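Local coordinates for 165aa long hypothetical protein (Pyrococcus horikoshii, PDB 2DC4) that is of unknown function but, as a CYTH-domain protein, probably binds a triphosphate-containing substrate inside its closed antiparallel barrel, at residues Val98-Trp103 and Lys157-Leu162. Sequence-based numbering, arbitrary orientation.
Sequences VKKRRW and KLYIEL
Val98 and Tyr159 bring together a wall strand and the C-terminal helical turn of a CYTH fold, a closed eight-stranded antiparallel barrel of the triphosphate tunnel type. Val98, Lys100 and Arg102, alternate residues of this part of strand 94-107, point toward the segment 157-162, whose short helix 159-162 lies against the barrel and sends Tyr159 into its interior. The two methyls of Val98 divide the helix between them. CG1 of Val98 lies 4.1 Å from CB of Tyr159. CG2 of Val98 reaches further along the turn, to 3.9 Å from CA of Ile160 and close to the Tyr159 carbonyl oxygen. Ile160 answers with its distal methyl, CD1 coming to 4.0 Å from CG2 of Val98. Tyr159 runs from the helix past Val98, crossing that side chain at about a right angle. Deeper in, Lys100 meets the ring obliquely through its methylene chain, CE of Lys100 lying 4.0 Å from CD1 of Tyr159. The bend at chi3 (87°) turns CE of Lys100 against the ring, and a further bend at chi4 directs NZ, which hydrogen-bonds to OE1 of Gln31. The phenol end is held by the barrel itself, its OH hydrogen-bonded to Asp125 and Asn115, and Lys6 makes a cation-pi contact with the ring. Several basic residues thus line this interior, consistent with the anionic-ligand tunnels of CYTH relatives. No hydrogen bond crosses between the two segments, and the start of the helical turn is held by local bonds. O of Leu158, the N-cap residue, accepts the backbone N-H of Glu161, whose OE1 in turn lies 3.0 Å from N of Leu158, met on the anti side of the carboxylate and nearly straight (171°).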
loop_
_atom_site.group_PDB
_atom_site.type_symbol
_atom_site.label_atom_id
_atom_site.label_comp_id
_atom_site.label_asym_id
_atom_site.label_seq_id
_atom_site.Cartn_x
_atom_site.Cartn_y
_atom_site.Cartn_z
ATOM N N VAL A 98 -8.903 -5.166 -15.222
ATOM C CA VAL A 98 -10.301 -5.576 -15.208
ATOM C C VAL A 98 -11.158 -4.391 -14.802
ATOM O O VAL A 98 -10.931 -3.786 -13.754
ATOM C CB VAL A 98 -10.562 -6.727 -14.208
ATOM C CG1 VAL A 98 -12.054 -7.063 -14.188
ATOM C CG2 VAL A 98 -9.746 -7.956 -14.586
ATOM N N LYS A 99 -12.140 -4.064 -15.632
ATOM C CA LYS A 99 -13.037 -2.955 -15.350
ATOM C C LYS A 99 -14.448 -3.498 -15.235
ATOM O O LYS A 99 -14.915 -4.229 -16.110
ATOM C CB LYS A 99 -12.973 -1.915 -16.468
ATOM C CG LYS A 99 -11.604 -1.269 -16.626
ATOM C CD LYS A 99 -11.603 -0.226 -17.737
ATOM C CE LYS A 99 -12.548 0.926 -17.426
ATOM N NZ LYS A 99 -12.178 1.629 -16.163
ATOM N N LYS A 100 -15.134 -3.147 -14.158
ATOM C CA LYS A 100 -16.485 -3.648 -13.987
ATOM C C LYS A 100 -17.360 -2.708 -13.182
ATOM O O LYS A 100 -16.866 -1.828 -12.477
ATOM C CB LYS A 100 -16.443 -5.006 -13.287
ATOM C CG LYS A 100 -16.180 -4.900 -11.788
ATOM C CD LYS A 100 -16.315 -6.251 -11.092
ATOM C CE LYS A 100 -15.018 -7.047 -11.115
ATOM N NZ LYS A 100 -14.002 -6.475 -10.174
ATOM N N ARG A 101 -18.667 -2.895 -13.308
ATOM C CA ARG A 101 -19.628 -2.117 -12.547
ATOM C C ARG A 101 -20.277 -3.181 -11.666
ATOM O O ARG A 101 -20.888 -4.123 -12.169
ATOM C CB ARG A 101 -20.655 -1.475 -13.476
ATOM C CG ARG A 101 -21.399 -0.313 -12.860
ATOM C CD ARG A 101 -21.626 0.785 -13.894
ATOM N NE ARG A 101 -22.082 2.032 -13.290
ATOM C CZ ARG A 101 -23.325 2.257 -12.876
ATOM N NH1 ARG A 101 -24.248 1.315 -13.003
ATOM N NH2 ARG A 101 -23.644 3.426 -12.340
ATOM N N ARG A 102 -20.125 -3.040 -10.352
ATOM C CA ARG A 102 -20.651 -4.020 -9.408
ATOM C C ARG A 102 -21.835 -3.549 -8.571
ATOM O O ARG A 102 -21.795 -2.481 -7.954
ATOM C CB ARG A 102 -19.518 -4.473 -8.478
ATOM C CG ARG A 102 -19.945 -5.411 -7.352
ATOM C CD ARG A 102 -18.742 -5.814 -6.501
ATOM N NE ARG A 102 -17.847 -6.716 -7.223
ATOM C CZ ARG A 102 -16.674 -7.145 -6.765
ATOM N NH1 ARG A 102 -16.235 -6.757 -5.575
ATOM N NH2 ARG A 102 -15.934 -7.966 -7.499
ATOM N N TRP A 103 -22.893 -4.359 -8.571
ATOM C CA TRP A 103 -24.101 -4.113 -7.793
ATOM C C TRP A 103 -23.971 -5.022 -6.575
ATOM O O TRP A 103 -23.872 -6.241 -6.718
ATOM C CB TRP A 103 -25.337 -4.522 -8.594
ATOM C CG TRP A 103 -25.889 -3.445 -9.459
ATOM C CD1 TRP A 103 -27.002 -2.691 -9.218
ATOM C CD2 TRP A 103 -25.368 -3.001 -10.710
ATOM N NE1 TRP A 103 -27.206 -1.808 -10.243
ATOM C CE2 TRP A 103 -26.215 -1.974 -11.176
ATOM C CE3 TRP A 103 -24.263 -3.370 -11.489
ATOM C CZ2 TRP A 103 -25.998 -1.311 -12.384
ATOM C CZ3 TRP A 103 -24.045 -2.710 -12.694
ATOM C CH2 TRP A 103 -24.909 -1.692 -13.128
ATOM N N LYS A 157 -13.275 -19.759 -13.890
ATOM C CA LYS A 157 -12.231 -18.796 -14.214
ATOM C C LYS A 157 -12.298 -17.477 -13.454
ATOM O O LYS A 157 -13.374 -16.974 -13.136
ATOM C CB LYS A 157 -12.231 -18.508 -15.715
ATOM C CG LYS A 157 -11.819 -19.691 -16.582
ATOM C CD LYS A 157 -11.767 -19.291 -18.052
ATOM C CE LYS A 157 -11.196 -20.405 -18.914
ATOM N NZ LYS A 157 -11.072 -19.989 -20.342
ATOM N N LEU A 158 -11.123 -16.925 -13.170
ATOM C CA LEU A 158 -11.017 -15.647 -12.474
ATOM C C LEU A 158 -11.284 -14.543 -13.490
ATOM O O LEU A 158 -11.117 -14.745 -14.688
ATOM C CB LEU A 158 -9.608 -15.487 -11.902
ATOM C CG LEU A 158 -9.121 -16.636 -11.021
ATOM C CD1 LEU A 158 -7.653 -16.426 -10.668
ATOM C CD2 LEU A 158 -9.979 -16.714 -9.766
ATOM N N TYR A 159 -11.689 -13.371 -13.016
ATOM C CA TYR A 159 -11.970 -12.264 -13.914
ATOM C C TYR A 159 -10.773 -11.878 -14.769
ATOM O O TYR A 159 -10.934 -11.515 -15.931
ATOM C CB TYR A 159 -12.463 -11.052 -13.119
ATOM C CG TYR A 159 -13.874 -11.224 -12.613
ATOM C CD1 TYR A 159 -14.195 -10.990 -11.276
ATOM C CD2 TYR A 159 -14.890 -11.649 -13.470
ATOM C CE1 TYR A 159 -15.502 -11.188 -10.804
ATOM C CE2 TYR A 159 -16.188 -11.845 -13.012
ATOM C CZ TYR A 159 -16.486 -11.616 -11.679
ATOM O OH TYR A 159 -17.769 -11.842 -11.224
ATOM N N ILE A 160 -9.573 -11.961 -14.204
ATOM C CA ILE A 160 -8.383 -11.605 -14.965
ATOM C C ILE A 160 -8.148 -12.611 -16.104
ATOM O O ILE A 160 -7.509 -12.290 -17.107
ATOM C CB ILE A 160 -7.137 -11.488 -14.026
ATOM C CG1 ILE A 160 -5.928 -10.963 -14.808
ATOM C CG2 ILE A 160 -6.835 -12.833 -13.377
ATOM C CD1 ILE A 160 -6.146 -9.596 -15.453
ATOM N N GLU A 161 -8.695 -13.819 -15.963
ATOM C CA GLU A 161 -8.564 -14.845 -17.004
ATOM C C GLU A 161 -9.720 -14.752 -18.011
ATOM O O GLU A 161 -9.615 -15.239 -19.137
ATOM C CB GLU A 161 -8.566 -16.252 -16.385
ATOM C CG GLU A 161 -7.519 -16.497 -15.301
ATOM C CD GLU A 161 -7.590 -17.904 -14.713
ATOM O OE1 GLU A 161 -8.688 -18.334 -14.280
ATOM O OE2 GLU A 161 -6.540 -18.584 -14.675
ATOM N N LEU A 162 -10.820 -14.127 -17.602
ATOM C CA LEU A 162 -12.005 -13.997 -18.449
ATOM C C LEU A 162 -12.009 -12.841 -19.441
ATOM O O LEU A 162 -12.621 -12.942 -20.503
ATOM C CB LEU A 162 -13.260 -13.899 -17.576
ATOM C CG LEU A 162 -13.640 -15.171 -16.816
ATOM C CD1 LEU A 162 -14.570 -14.837 -15.663
ATOM C CD2 LEU A 162 -14.285 -16.159 -17.781
#